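Local coordinates for mandelate racemase/muconate lactonizing enzyme-like protein (Roseovarius sp. TM1035, PDB 3RCY) that probably catalyses a magnesium-dependent reaction of the enolase superfamily, in which such enzymes commonly draw a proton from carbon beside a substrate carboxylate, at residues A[230-235]-A[278-283]; A[308-313]-A[330-335]; A[218-223]-A[247-252]. One frame throughout, in Å; residues are numbered along the deposited sequence.

Contact 1: residues A[230-235]-A[278-283]; sequences SPLWYE and AAILQP. With MG (magnesium ion), chain I.
Gln282 reaches from segment 278-283 over one face of the Trp233 indole and at the same time grips Glu235, a ligand of the magnesium ion. Its amide nitrogen NE2 stands 3.1 Å above the ring plane, displaced toward the rim, and comes to 3.2 Å from Trp233 CZ2. Ring and amide planes are 85° apart, so the amide stands upright on the indole instead of lying flat. From this perch Gln282 NE2 donates to Glu235 OE1 over 3.1 Å with an N-H...O angle of 154°, meeting the oxygen from above the carboxylate plane.

The same Glu235 OE1 accepts a weak hydrogen bond from Trp233 NE1 (3.0 Å) and forms a salt bridge with Lys166. Three nitrogens therefore gather on one oxygen and restrain the carboxylate from turning. With CG anti to the backbone N (chi1 -174°) and an extended chain, Glu235 leaves its second oxygen to the metal: OE2 binds magnesium at 2.2 Å. Glu261 and four waters complete six ligands, at the place where enolase-superfamily barrels carry their metal.

Behind this polar cluster lies an apolar shell. Ile280 CD1 lies 3.9 Å from Trp233 CE3, approaching obliquely, and the same methyl is 4.2 Å from Leu232 CD2. Tyr129 meets the indole edge-to-face, and Leu333 touches both Trp233 and Ile280.

The two segments are not partners in the sheet. Strand 257-259 runs between strands 233-235 and 280-281, parallel to both, and its Ala258 touches Trp233, Ile280 and Gln282; the larger side chains thus meet across the short residue of the intervening strand. Strand 205-208 pairs with the far side of strand 233-235, while helix 266-274 packs against Leu281 and Pro283.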
ATOM      1  N   SER A 230      30.611  -0.127  -9.074  1.00 15.92           N
ATOM      2  CA  SER A 230      30.206   0.718  -7.959  1.00 15.95           C
ATOM      3  C   SER A 230      30.069   2.213  -8.331  1.00 15.40           C
ATOM      4  O   SER A 230      30.633   3.082  -7.657  1.00 15.16           O
ATOM      5  CB  SER A 230      31.159   0.517  -6.762  1.00 16.24           C
ATOM      6  OG  SER A 230      30.674   1.227  -5.631  1.00 31.39           O
ATOM      7  N   PRO A 231      29.320   2.520  -9.407  1.00 15.43           N
ATOM      8  CA  PRO A 231      29.102   3.945  -9.698  1.00 14.99           C
ATOM      9  C   PRO A 231      28.366   4.641  -8.547  1.00 14.63           C
ATOM     10  O   PRO A 231      27.482   4.045  -7.924  1.00 14.86           O
ATOM     11  CB  PRO A 231      28.230   3.920 -10.953  1.00 15.13           C
ATOM     12  CG  PRO A 231      27.587   2.574 -10.959  1.00 20.29           C
ATOM     13  CD  PRO A 231      28.562   1.642 -10.323  1.00 15.09           C
ATOM     14  N   LEU A 232      28.746   5.878  -8.255  1.00 14.08           N
ATOM     15  CA  LEU A 232      28.147   6.624  -7.148  1.00 13.23           C
ATOM     16  C   LEU A 232      26.683   6.980  -7.429  1.00 12.53           C
ATOM     17  O   LEU A 232      25.856   6.966  -6.521  1.00 12.21           O
ATOM     18  CB  LEU A 232      28.978   7.870  -6.811  1.00 12.51           C
ATOM     19  CG  LEU A 232      28.553   8.719  -5.599  1.00  9.80           C
ATOM     20  CD1 LEU A 232      29.733   9.439  -5.015  1.00 12.55           C
ATOM     21  CD2 LEU A 232      27.464   9.741  -5.976  1.00 12.13           C
ATOM     22  N   TRP A 233      26.374   7.320  -8.679  1.00 12.01           N
ATOM     23  CA  TRP A 233      24.984   7.539  -9.071  1.00 11.81           C
ATOM     24  C   TRP A 233      24.702   7.158 -10.520  1.00 11.05           C
ATOM     25  O   TRP A 233      25.618   7.013 -11.325  1.00 10.12           O
ATOM     26  CB  TRP A 233      24.481   8.969  -8.752  1.00 11.97           C
ATOM     27  CG  TRP A 233      24.918  10.105  -9.678  1.00 12.91           C
ATOM     28  CD1 TRP A 233      24.846  10.146 -11.052  1.00 12.45           C
ATOM     29  CD2 TRP A 233      25.427  11.385  -9.271  1.00 12.79           C
ATOM     30  NE1 TRP A 233      25.307  11.364 -11.517  1.00 13.03           N
ATOM     31  CE2 TRP A 233      25.665  12.140 -10.444  1.00 12.52           C
ATOM     32  CE3 TRP A 233      25.712  11.964  -8.026  1.00 12.94           C
ATOM     33  CZ2 TRP A 233      26.183  13.441 -10.406  1.00 12.91           C
ATOM     34  CZ3 TRP A 233      26.230  13.264  -7.991  1.00 13.13           C
ATOM     35  CH2 TRP A 233      26.455  13.983  -9.176  1.00 12.52           C
ATOM     36  N   TYR A 234      23.412   7.007 -10.797  1.00 11.08           N
ATOM     37  CA  TYR A 234      22.858   6.691 -12.095  1.00 11.42           C
ATOM     38  C   TYR A 234      21.912   7.855 -12.357  1.00 11.75           C
ATOM     39  O   TYR A 234      20.858   7.970 -11.716  1.00 11.81           O
ATOM     40  CB  TYR A 234      22.097   5.360 -11.992  1.00 11.54           C
ATOM     41  CG  TYR A 234      21.568   4.731 -13.265  1.00 11.90           C
ATOM     42  CD1 TYR A 234      21.976   5.165 -14.539  1.00 12.20           C
ATOM     43  CD2 TYR A 234      20.678   3.655 -13.190  1.00 12.08           C
ATOM     44  CE1 TYR A 234      21.494   4.556 -15.686  1.00 11.95           C
ATOM     45  CE2 TYR A 234      20.184   3.044 -14.327  1.00 11.87           C
ATOM     46  CZ  TYR A 234      20.600   3.490 -15.573  1.00 12.34           C
ATOM     47  OH  TYR A 234      20.117   2.864 -16.695  1.00 12.09           O
ATOM     48  N   GLU A 235      22.308   8.734 -13.274  1.00 11.79           N
ATOM     49  CA  GLU A 235      21.604   9.995 -13.492  1.00 12.27           C
ATOM     50  C   GLU A 235      20.488   9.867 -14.523  1.00 12.63           C
ATOM     51  O   GLU A 235      20.648   9.185 -15.530  1.00 13.60           O
ATOM     52  CB  GLU A 235      22.605  11.062 -13.940  1.00 12.73           C
ATOM     53  CG  GLU A 235      22.035  12.469 -14.057  1.00 16.45           C
ATOM     54  CD  GLU A 235      23.128  13.533 -14.041  1.00 13.49           C
ATOM     55  OE1 GLU A 235      24.232  13.256 -13.522  1.00 16.85           O
ATOM     56  OE2 GLU A 235      22.872  14.651 -14.534  1.00 17.07           O
ATOM     57  N   ALA A 278      14.371   9.198  -6.620  1.00 12.40           N
ATOM     58  CA  ALA A 278      15.776   9.589  -6.600  1.00 12.42           C
ATOM     59  C   ALA A 278      16.281   9.848  -5.188  1.00 12.83           C
ATOM     60  O   ALA A 278      15.543  10.345  -4.327  1.00 13.37           O
ATOM     61  CB  ALA A 278      16.016  10.821  -7.479  1.00 12.14           C
ATOM     62  N   ALA A 279      17.556   9.530  -4.980  1.00 12.16           N
ATOM     63  CA  ALA A 279      18.241   9.758  -3.713  1.00 11.78           C
ATOM     64  C   ALA A 279      19.057  11.050  -3.756  1.00 11.80           C
ATOM     65  O   ALA A 279      19.438  11.591  -2.721  1.00 12.00           O
ATOM     66  CB  ALA A 279      19.157   8.579  -3.413  1.00 11.51           C
ATOM     67  N   ILE A 280      19.330  11.527  -4.967  1.00 11.74           N
ATOM     68  CA  ILE A 280      20.176  12.705  -5.183  1.00 11.62           C
ATOM     69  C   ILE A 280      19.466  13.679  -6.124  1.00 11.87           C
ATOM     70  O   ILE A 280      19.080  13.304  -7.230  1.00 12.27           O
ATOM     71  CB  ILE A 280      21.565  12.290  -5.739  1.00 11.33           C
ATOM     72  CG1 ILE A 280      22.325  11.450  -4.690  1.00  9.72           C
ATOM     73  CG2 ILE A 280      22.389  13.524  -6.173  1.00  9.37           C
ATOM     74  CD1 ILE A 280      23.375  10.476  -5.271  1.00 11.22           C
ATOM     75  N   LEU A 281      19.282  14.920  -5.672  1.00 11.18           N
ATOM     76  CA  LEU A 281      18.528  15.906  -6.445  1.00 11.17           C
ATOM     77  C   LEU A 281      19.462  16.893  -7.126  1.00 11.08           C
ATOM     78  O   LEU A 281      20.340  17.459  -6.483  1.00 11.18           O
ATOM     79  CB  LEU A 281      17.512  16.653  -5.558  1.00 10.58           C
ATOM     80  CG  LEU A 281      16.503  15.791  -4.781  1.00 15.29           C
ATOM     81  CD1 LEU A 281      15.530  16.659  -3.974  1.00 10.04           C
ATOM     82  CD2 LEU A 281      15.736  14.801  -5.682  1.00 10.09           C
ATOM     83  N   GLN A 282      19.245  17.104  -8.423  1.00 11.09           N
ATOM     84  CA  GLN A 282      20.148  17.907  -9.245  1.00 11.62           C
ATOM     85  C   GLN A 282      19.428  19.072  -9.930  1.00 12.36           C
ATOM     86  O   GLN A 282      19.412  19.157 -11.166  1.00 12.40           O
ATOM     87  CB  GLN A 282      20.822  17.016 -10.296  1.00 11.94           C
ATOM     88  CG  GLN A 282      21.513  15.777  -9.720  1.00 10.66           C
ATOM     89  CD  GLN A 282      21.907  14.793 -10.795  1.00 12.62           C
ATOM     90  OE1 GLN A 282      21.066  14.328 -11.573  1.00 10.92           O
ATOM     91  NE2 GLN A 282      23.194  14.462 -10.846  1.00 11.14           N
ATOM     92  N   PRO A 283      18.831  19.983  -9.138  1.00 12.39           N
ATOM     93  CA  PRO A 283      18.129  21.065  -9.815  1.00 12.09           C
ATOM     94  C   PRO A 283      19.115  21.984 -10.515  1.00 12.20           C
ATOM     95  O   PRO A 283      20.264  22.141 -10.068  1.00 11.44           O
ATOM     96  CB  PRO A 283      17.464  21.822  -8.674  1.00 12.33           C
ATOM     97  CG  PRO A 283      18.427  21.635  -7.503  1.00 10.11           C
ATOM     98  CD  PRO A 283      18.939  20.209  -7.681  1.00 12.61           C
TER
HETATM   99 MG    MG I 500      22.767  15.479 -16.579  1.00 19.29          MG
HETATM  100  O   HOH W   1      24.241  13.951 -17.267  1.00 17.31           O
HETATM  101  O   HOH W   2      24.517  17.021 -16.343  1.00 14.52           O
HETATM  102  O   HOH W   3      22.388  16.334 -18.681  1.00 25.56           O
HETATM  103  O   HOH W   4      21.233  14.039 -17.561  1.00 15.77           O

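Contact 2: residues A[308-313]-A[330-335]; sequences MAPHLY and PNILMC
No aromatic ring joins Met308 and Pro310 to the segment 330-335; the flat groups that meet are peptide units, and they meet through their polar rims. The Met308 N-H points at Asn331 O, and Met308 O receives the N-H of Leu333, so consecutive peptides of one segment grip the two sides of a single residue of the other. This is a parallel beta bridge between Met308 and Ile332, and it belongs to a beta-alpha-beta unit in the barrel of the enolase-type domain: strand 307-308, helix 316-327, then strand 335-336.

Both bonds are short and straight. Met308 N to Asn331 O measures 2.9 Å at 168°, and Leu333 N to Met308 O 2.8 Å at 167°, each donor lying nearly along the C=O axis. Beyond the bridge the bonded pattern gives way to weaker contacts. Ala309 CA makes a CA-H...O contact of 3.2 Å with Met334 O, and the same carbonyl oxygen lies 3.4 Å from Pro310 CD, beside a proline nitrogen that has no N-H to donate.

Asn331 ND2 donates to the carbonyl oxygen of Ala298 in helix 290-302 and to that of Ala306, just before strand 307-308, anchoring the start of the bridge. At the other end, backbone bonds from Cys335 to Arg127 and Tyr129 lead into strand 126-131, which brings the last strand of the barrel back to the first. Met180 of a second subunit packs on Leu333.

The apolar finish falls to the Pro310 ring. Ile332 places CG1 anti to its backbone N, beside the carbonyl carbon (chi1 -176°), and a bend at the next torsion brings CD1 to 3.7 Å from Pro310 CD, the two side chains crossing at about a right angle. The adjacent ring carbon, Pro310 CG, rests 4.0 Å from Cys335 SG.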
ATOM      1  N   MET A 308      21.714  17.029  -2.143  1.00 11.70           N
ATOM      2  CA  MET A 308      21.670  17.899  -3.308  1.00 11.76           C
ATOM      3  C   MET A 308      22.992  17.831  -4.089  1.00 11.69           C
ATOM      4  O   MET A 308      24.083  17.740  -3.504  1.00 11.89           O
ATOM      5  CB  MET A 308      21.388  19.348  -2.889  1.00 11.94           C
ATOM      6  CG  MET A 308      20.155  19.534  -1.994  1.00 12.93           C
ATOM      7  SD  MET A 308      18.593  19.009  -2.733  1.00 13.25           S
ATOM      8  CE  MET A 308      18.404  20.175  -4.081  1.00 12.59           C
ATOM      9  N   ALA A 309      22.880  17.862  -5.409  1.00 10.87           N
ATOM     10  CA  ALA A 309      24.045  18.012  -6.274  1.00 10.60           C
ATOM     11  C   ALA A 309      23.668  18.966  -7.409  1.00 11.06           C
ATOM     12  O   ALA A 309      23.244  18.517  -8.470  1.00 10.92           O
ATOM     13  CB  ALA A 309      24.505  16.647  -6.809  1.00 10.02           C
ATOM     14  N   PRO A 310      23.793  20.293  -7.172  1.00 12.59           N
ATOM     15  CA  PRO A 310      23.341  21.326  -8.114  1.00 13.30           C
ATOM     16  C   PRO A 310      23.880  21.117  -9.533  1.00 13.50           C
ATOM     17  O   PRO A 310      25.082  20.920  -9.727  1.00 13.57           O
ATOM     18  CB  PRO A 310      23.896  22.621  -7.510  1.00 13.74           C
ATOM     19  CG  PRO A 310      24.004  22.329  -6.044  1.00 16.42           C
ATOM     20  CD  PRO A 310      24.419  20.886  -5.972  1.00 13.13           C
ATOM     21  N   HIS A 311      22.972  21.135 -10.500  1.00 13.04           N
ATOM     22  CA  HIS A 311      23.297  20.938 -11.908  1.00 13.05           C
ATOM     23  C   HIS A 311      24.046  22.131 -12.482  1.00 13.14           C
ATOM     24  O   HIS A 311      23.743  23.277 -12.146  1.00 13.33           O
ATOM     25  CB  HIS A 311      22.001  20.750 -12.714  1.00 13.42           C
ATOM     26  CG  HIS A 311      22.220  20.550 -14.183  1.00 14.20           C
ATOM     27  ND1 HIS A 311      22.107  21.571 -15.102  1.00 14.32           N
ATOM     28  CD2 HIS A 311      22.560  19.445 -14.889  1.00 14.34           C
ATOM     29  CE1 HIS A 311      22.343  21.100 -16.315  1.00 14.79           C
ATOM     30  NE2 HIS A 311      22.621  19.812 -16.213  1.00 14.53           N
ATOM     31  N   LEU A 312      25.013  21.856 -13.355  1.00 12.86           N
ATOM     32  CA  LEU A 312      25.600  22.905 -14.184  1.00 12.82           C
ATOM     33  C   LEU A 312      25.898  22.418 -15.593  1.00 13.34           C
ATOM     34  O   LEU A 312      26.832  21.647 -15.812  1.00 13.22           O
ATOM     35  CB  LEU A 312      26.875  23.508 -13.556  1.00 12.51           C
ATOM     36  CG  LEU A 312      27.406  24.705 -14.374  1.00 14.82           C
ATOM     37  CD1 LEU A 312      26.588  25.982 -14.119  1.00 12.80           C
ATOM     38  CD2 LEU A 312      28.881  24.967 -14.141  1.00 12.98           C
ATOM     39  N   TYR A 313      25.088  22.856 -16.548  1.00 14.29           N
ATOM     40  CA  TYR A 313      25.527  22.848 -17.936  1.00 15.01           C
ATOM     41  C   TYR A 313      25.160  24.193 -18.526  1.00 15.17           C
ATOM     42  O   TYR A 313      24.283  24.302 -19.380  1.00 15.34           O
ATOM     43  CB  TYR A 313      24.973  21.671 -18.760  1.00 15.83           C
ATOM     44  CG  TYR A 313      25.865  21.403 -19.949  1.00 19.14           C
ATOM     45  CD1 TYR A 313      27.147  20.878 -19.764  1.00 16.22           C
ATOM     46  CD2 TYR A 313      25.466  21.735 -21.247  1.00 16.51           C
ATOM     47  CE1 TYR A 313      28.000  20.659 -20.840  1.00 19.68           C
ATOM     48  CE2 TYR A 313      26.313  21.515 -22.341  1.00 19.65           C
ATOM     49  CZ  TYR A 313      27.579  20.978 -22.125  1.00 16.85           C
ATOM     50  OH  TYR A 313      28.439  20.763 -23.180  1.00 20.58           O
ATOM     51  N   PRO A 330      23.412  21.519   4.886  1.00 12.18           N
ATOM     52  CA  PRO A 330      24.146  20.407   5.480  1.00 12.15           C
ATOM     53  C   PRO A 330      24.169  19.176   4.579  1.00 11.89           C
ATOM     54  O   PRO A 330      25.103  18.383   4.658  1.00 11.75           O
ATOM     55  CB  PRO A 330      23.380  20.126   6.788  1.00 12.37           C
ATOM     56  CG  PRO A 330      22.016  20.649   6.561  1.00 14.08           C
ATOM     57  CD  PRO A 330      22.159  21.819   5.615  1.00 12.30           C
ATOM     58  N   ASN A 331      23.181  19.049   3.695  1.00 11.95           N
ATOM     59  CA  ASN A 331      23.060  17.865   2.835  1.00 11.49           C
ATOM     60  C   ASN A 331      23.564  18.069   1.396  1.00 11.51           C
ATOM     61  O   ASN A 331      22.906  17.677   0.427  1.00 11.99           O
ATOM     62  CB  ASN A 331      21.619  17.302   2.869  1.00 10.33           C
ATOM     63  CG  ASN A 331      20.561  18.329   2.438  1.00 12.71           C
ATOM     64  OD1 ASN A 331      20.720  19.526   2.636  1.00  9.79           O
ATOM     65  ND2 ASN A 331      19.468  17.846   1.874  1.00  9.37           N
ATOM     66  N   ILE A 332      24.727  18.693   1.263  1.00 11.61           N
ATOM     67  CA  ILE A 332      25.389  18.839  -0.042  1.00 11.86           C
ATOM     68  C   ILE A 332      26.174  17.573  -0.353  1.00 12.53           C
ATOM     69  O   ILE A 332      26.894  17.061   0.509  1.00 13.03           O
ATOM     70  CB  ILE A 332      26.353  20.077  -0.089  1.00 12.13           C
ATOM     71  CG1 ILE A 332      26.964  20.262  -1.489  1.00 14.71           C
ATOM     72  CG2 ILE A 332      27.490  19.941   0.931  1.00 15.26           C
ATOM     73  CD1 ILE A 332      25.949  20.518  -2.601  1.00 11.98           C
ATOM     74  N   LEU A 333      26.043  17.069  -1.580  1.00 12.44           N
ATOM     75  CA  LEU A 333      26.906  15.983  -2.051  1.00 12.70           C
ATOM     76  C   LEU A 333      28.106  16.562  -2.808  1.00 13.22           C
ATOM     77  O   LEU A 333      29.242  16.429  -2.367  1.00 13.65           O
ATOM     78  CB  LEU A 333      26.127  14.992  -2.934  1.00 12.27           C
ATOM     79  CG  LEU A 333      26.894  13.851  -3.629  1.00 17.99           C
ATOM     80  CD1 LEU A 333      27.772  13.010  -2.661  1.00 12.02           C
ATOM     81  CD2 LEU A 333      25.900  12.969  -4.345  1.00 11.91           C
ATOM     82  N   MET A 334      27.846  17.206  -3.945  1.00 13.02           N
ATOM     83  CA  MET A 334      28.902  17.820  -4.751  1.00 13.55           C
ATOM     84  C   MET A 334      28.316  18.822  -5.755  1.00 13.19           C
ATOM     85  O   MET A 334      27.109  18.803  -6.012  1.00 13.13           O
ATOM     86  CB  MET A 334      29.734  16.742  -5.471  1.00 14.16           C
ATOM     87  CG  MET A 334      28.924  15.799  -6.374  1.00 16.38           C
ATOM     88  SD  MET A 334      29.927  14.490  -7.118  1.00 15.47           S
ATOM     89  CE  MET A 334      30.138  13.344  -5.753  1.00 16.52           C
ATOM     90  N   CYS A 335      29.166  19.697  -6.298  1.00 12.93           N
ATOM     91  CA  CYS A 335      28.745  20.689  -7.294  1.00 13.31           C
ATOM     92  C   CYS A 335      29.365  20.415  -8.650  1.00 13.61           C
ATOM     93  O   CYS A 335      30.590  20.414  -8.791  1.00 14.00           O
ATOM     94  CB  CYS A 335      29.121  22.110  -6.856  1.00 13.35           C
ATOM     95  SG  CYS A 335      27.960  22.839  -5.708  1.00 18.77           S
TER

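Contact 3: residues A[218-223]-A[247-252]; sequences GAIRLG and AQVARA
Ile220 and Ala252 meet methyl to methyl, Ile220 CD1 standing 3.7 Å from Ala252 CB, while one turn of the partner helix away Ala219 faces Val249. The helices that carry them, 216-226 and 243-252, run side by side in the same direction on the outer layer of a beta/alpha barrel. Over the segments their axes come within 9.4 Å and cross at -26°, an ordinary spacing for packed helices, here filled by Ile220 and Val249 set against two alanines.

Two kinds of approach divide the work. Ala219 CB points at the other helix and settles against the fork of Val249, 3.8 Å from CG2 and 4.0 Å from CG1. With chi1 at 179°, Val249 has CG1 anti to its backbone N and CG2 anti to the carbonyl carbon, which presents both branches to the single alanine methyl. Ile220 works lengthwise. Its CG1 lies beside the backbone N (chi1 -66°) and the chain extends beyond it, so that the branch passes alongside the partner backbone, CG1 4.1 Å from Val249 CA, before CD1 arrives at Ala252. The other branch, CG2, comes to 4.1 Å from Ala252 CB.

Strand 233-235 lies inward of the pair, between these helices in chain order, and its Tyr234 packs on Val249 while donating its hydroxyl to the Ala219 carbonyl. Another subunit also reaches these helices: Arg254 of that chain hydrogen-bonds to Ala252 O, and Arg221 NH2 bonds to Ser230 OG of it.

Across the two segments there is no hydrogen bond or salt bridge. Apolar van der Waals contact joins them, which implies an association that depends on fit and, at a partly exposed edge, probably on partial exclusion of water, while polar links of these segments include those to strand 233-235 and to the neighbouring subunit.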
ATOM      1  N   GLY A 218      14.652  -0.686 -20.186  1.00 13.56           N
ATOM      2  CA  GLY A 218      15.983  -0.406 -20.711  1.00 13.11           C
ATOM      3  C   GLY A 218      16.945   0.109 -19.664  1.00 12.95           C
ATOM      4  O   GLY A 218      18.102  -0.321 -19.619  1.00 12.92           O
ATOM      5  N   ALA A 219      16.460   1.015 -18.815  1.00 12.83           N
ATOM      6  CA  ALA A 219      17.264   1.598 -17.739  1.00 12.85           C
ATOM      7  C   ALA A 219      17.698   0.553 -16.722  1.00 13.39           C
ATOM      8  O   ALA A 219      18.804   0.626 -16.181  1.00 13.63           O
ATOM      9  CB  ALA A 219      16.500   2.715 -17.040  1.00 12.35           C
ATOM     10  N   ILE A 220      16.818  -0.412 -16.462  1.00 13.32           N
ATOM     11  CA  ILE A 220      17.124  -1.521 -15.556  1.00 12.96           C
ATOM     12  C   ILE A 220      18.165  -2.478 -16.157  1.00 13.32           C
ATOM     13  O   ILE A 220      19.106  -2.873 -15.468  1.00 13.29           O
ATOM     14  CB  ILE A 220      15.838  -2.257 -15.097  1.00 12.94           C
ATOM     15  CG1 ILE A 220      14.986  -1.312 -14.225  1.00 11.97           C
ATOM     16  CG2 ILE A 220      16.177  -3.553 -14.319  1.00 12.49           C
ATOM     17  CD1 ILE A 220      13.521  -1.728 -14.078  1.00 13.09           C
ATOM     18  N   ARG A 221      18.016  -2.828 -17.435  1.00 13.55           N
ATOM     19  CA  ARG A 221      19.010  -3.683 -18.100  1.00 14.00           C
ATOM     20  C   ARG A 221      20.402  -3.033 -18.140  1.00 14.36           C
ATOM     21  O   ARG A 221      21.407  -3.703 -17.903  1.00 14.40           O
ATOM     22  CB  ARG A 221      18.561  -4.070 -19.502  1.00 14.05           C
ATOM     23  CG  ARG A 221      17.339  -4.991 -19.524  1.00 12.88           C
ATOM     24  CD  ARG A 221      17.098  -5.555 -20.921  1.00 14.11           C
ATOM     25  NE  ARG A 221      18.305  -6.165 -21.472  1.00 13.23           N
ATOM     26  CZ  ARG A 221      18.875  -5.831 -22.627  1.00 14.45           C
ATOM     27  NH1 ARG A 221      18.338  -4.892 -23.413  1.00 12.92           N
ATOM     28  NH2 ARG A 221      19.978  -6.460 -23.006  1.00 12.76           N
ATOM     29  N   LEU A 222      20.456  -1.734 -18.425  1.00 14.43           N
ATOM     30  CA  LEU A 222      21.742  -1.027 -18.456  1.00 14.89           C
ATOM     31  C   LEU A 222      22.311  -0.867 -17.049  1.00 14.48           C
ATOM     32  O   LEU A 222      23.504  -1.109 -16.812  1.00 14.06           O
ATOM     33  CB  LEU A 222      21.623   0.336 -19.151  1.00 14.87           C
ATOM     34  CG  LEU A 222      22.876   1.224 -19.097  1.00 18.16           C
ATOM     35  CD1 LEU A 222      23.989   0.654 -19.959  1.00 15.35           C
ATOM     36  CD2 LEU A 222      22.544   2.636 -19.535  1.00 15.38           C
ATOM     37  N   GLY A 223      21.449  -0.464 -16.124  1.00 14.76           N
ATOM     38  CA  GLY A 223      21.819  -0.300 -14.722  1.00 15.00           C
ATOM     39  C   GLY A 223      22.472  -1.534 -14.128  1.00 15.57           C
ATOM     40  O   GLY A 223      23.544  -1.441 -13.534  1.00 15.43           O
ATOM     41  N   ALA A 247      11.044   5.619 -10.036  1.00 10.71           N
ATOM     42  CA  ALA A 247      11.061   4.877  -8.778  1.00 11.54           C
ATOM     43  C   ALA A 247      11.182   3.378  -9.039  1.00 12.35           C
ATOM     44  O   ALA A 247      11.811   2.668  -8.257  1.00 12.44           O
ATOM     45  CB  ALA A 247       9.824   5.185  -7.944  1.00 11.03           C
ATOM     46  N   GLN A 248      10.580   2.906 -10.135  1.00 13.01           N
ATOM     47  CA  GLN A 248      10.740   1.511 -10.543  1.00 13.94           C
ATOM     48  C   GLN A 248      12.200   1.176 -10.834  1.00 13.64           C
ATOM     49  O   GLN A 248      12.694   0.128 -10.399  1.00 13.05           O
ATOM     50  CB  GLN A 248       9.883   1.183 -11.758  1.00 15.13           C
ATOM     51  CG  GLN A 248       8.408   0.979 -11.462  1.00 21.56           C
ATOM     52  CD  GLN A 248       7.618   0.723 -12.727  1.00 16.87           C
ATOM     53  OE1 GLN A 248       7.331   1.643 -13.500  1.00 21.73           O
ATOM     54  NE2 GLN A 248       7.268  -0.538 -12.955  1.00 22.47           N
ATOM     55  N   VAL A 249      12.885   2.056 -11.572  1.00 13.60           N
ATOM     56  CA  VAL A 249      14.319   1.887 -11.821  1.00 13.59           C
ATOM     57  C   VAL A 249      15.085   1.894 -10.485  1.00 13.43           C
ATOM     58  O   VAL A 249      15.909   1.008 -10.226  1.00 13.38           O
ATOM     59  CB  VAL A 249      14.881   2.967 -12.778  1.00 13.56           C
ATOM     60  CG1 VAL A 249      16.376   2.765 -12.994  1.00 13.66           C
ATOM     61  CG2 VAL A 249      14.148   2.939 -14.112  1.00 13.44           C
ATOM     62  N   ALA A 250      14.785   2.876  -9.635  1.00 12.94           N
ATOM     63  CA  ALA A 250      15.467   3.018  -8.353  1.00 13.73           C
ATOM     64  C   ALA A 250      15.376   1.753  -7.490  1.00 14.04           C
ATOM     65  O   ALA A 250      16.360   1.361  -6.869  1.00 13.94           O
ATOM     66  CB  ALA A 250      14.945   4.237  -7.594  1.00 14.03           C
ATOM     67  N   ARG A 251      14.203   1.117  -7.475  1.00 14.56           N
ATOM     68  CA  ARG A 251      14.001  -0.113  -6.687  1.00 15.96           C
ATOM     69  C   ARG A 251      14.690  -1.339  -7.294  1.00 15.83           C
ATOM     70  O   ARG A 251      15.022  -2.281  -6.576  1.00 15.90           O
ATOM     71  CB  ARG A 251      12.503  -0.412  -6.527  1.00 17.47           C
ATOM     72  CG  ARG A 251      11.751   0.558  -5.613  1.00 23.72           C
ATOM     73  CD  ARG A 251      10.340   0.054  -5.306  1.00 19.99           C
ATOM     74  NE  ARG A 251       9.477   0.006  -6.490  1.00 24.07           N
ATOM     75  CZ  ARG A 251       8.722   1.022  -6.912  1.00 21.23           C
ATOM     76  NH1 ARG A 251       8.733   2.184  -6.259  1.00 24.15           N
ATOM     77  NH2 ARG A 251       7.965   0.882  -7.991  1.00 24.04           N
ATOM     78  N   ALA A 252      14.893  -1.320  -8.611  1.00 15.17           N
ATOM     79  CA  ALA A 252      15.398  -2.482  -9.347  1.00 15.87           C
ATOM     80  C   ALA A 252      16.896  -2.448  -9.673  1.00 16.44           C
ATOM     81  O   ALA A 252      17.440  -3.441 -10.150  1.00 17.35           O
ATOM     82  CB  ALA A 252      14.582  -2.691 -10.632  1.00 15.42           C
TER

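How the contacts relate
All three contacts belong to one parallel beta/alpha barrel, at different depths and angular positions. In chain order the segments run 218-223, 230-235, 247-252, 278-283, 308-313 and 330-335, so contacts 3 and 1 interleave while contact 2 follows both. Contacts 1 and 2 have centres about 10 Å apart and share the sheet, where Leu281 O accepts from Ala309 N and Pro283 O from His311 N. Contacts 1 and 3 have centres about 13 Å apart, contact 3 lying in the outer helical layer and joined to contact 1 through Tyr234. Contacts 2 and 3, centres about 23 Å apart, do not touch. The metal-binding wall thus connects with barrel closure on one flank and helix packing on the other.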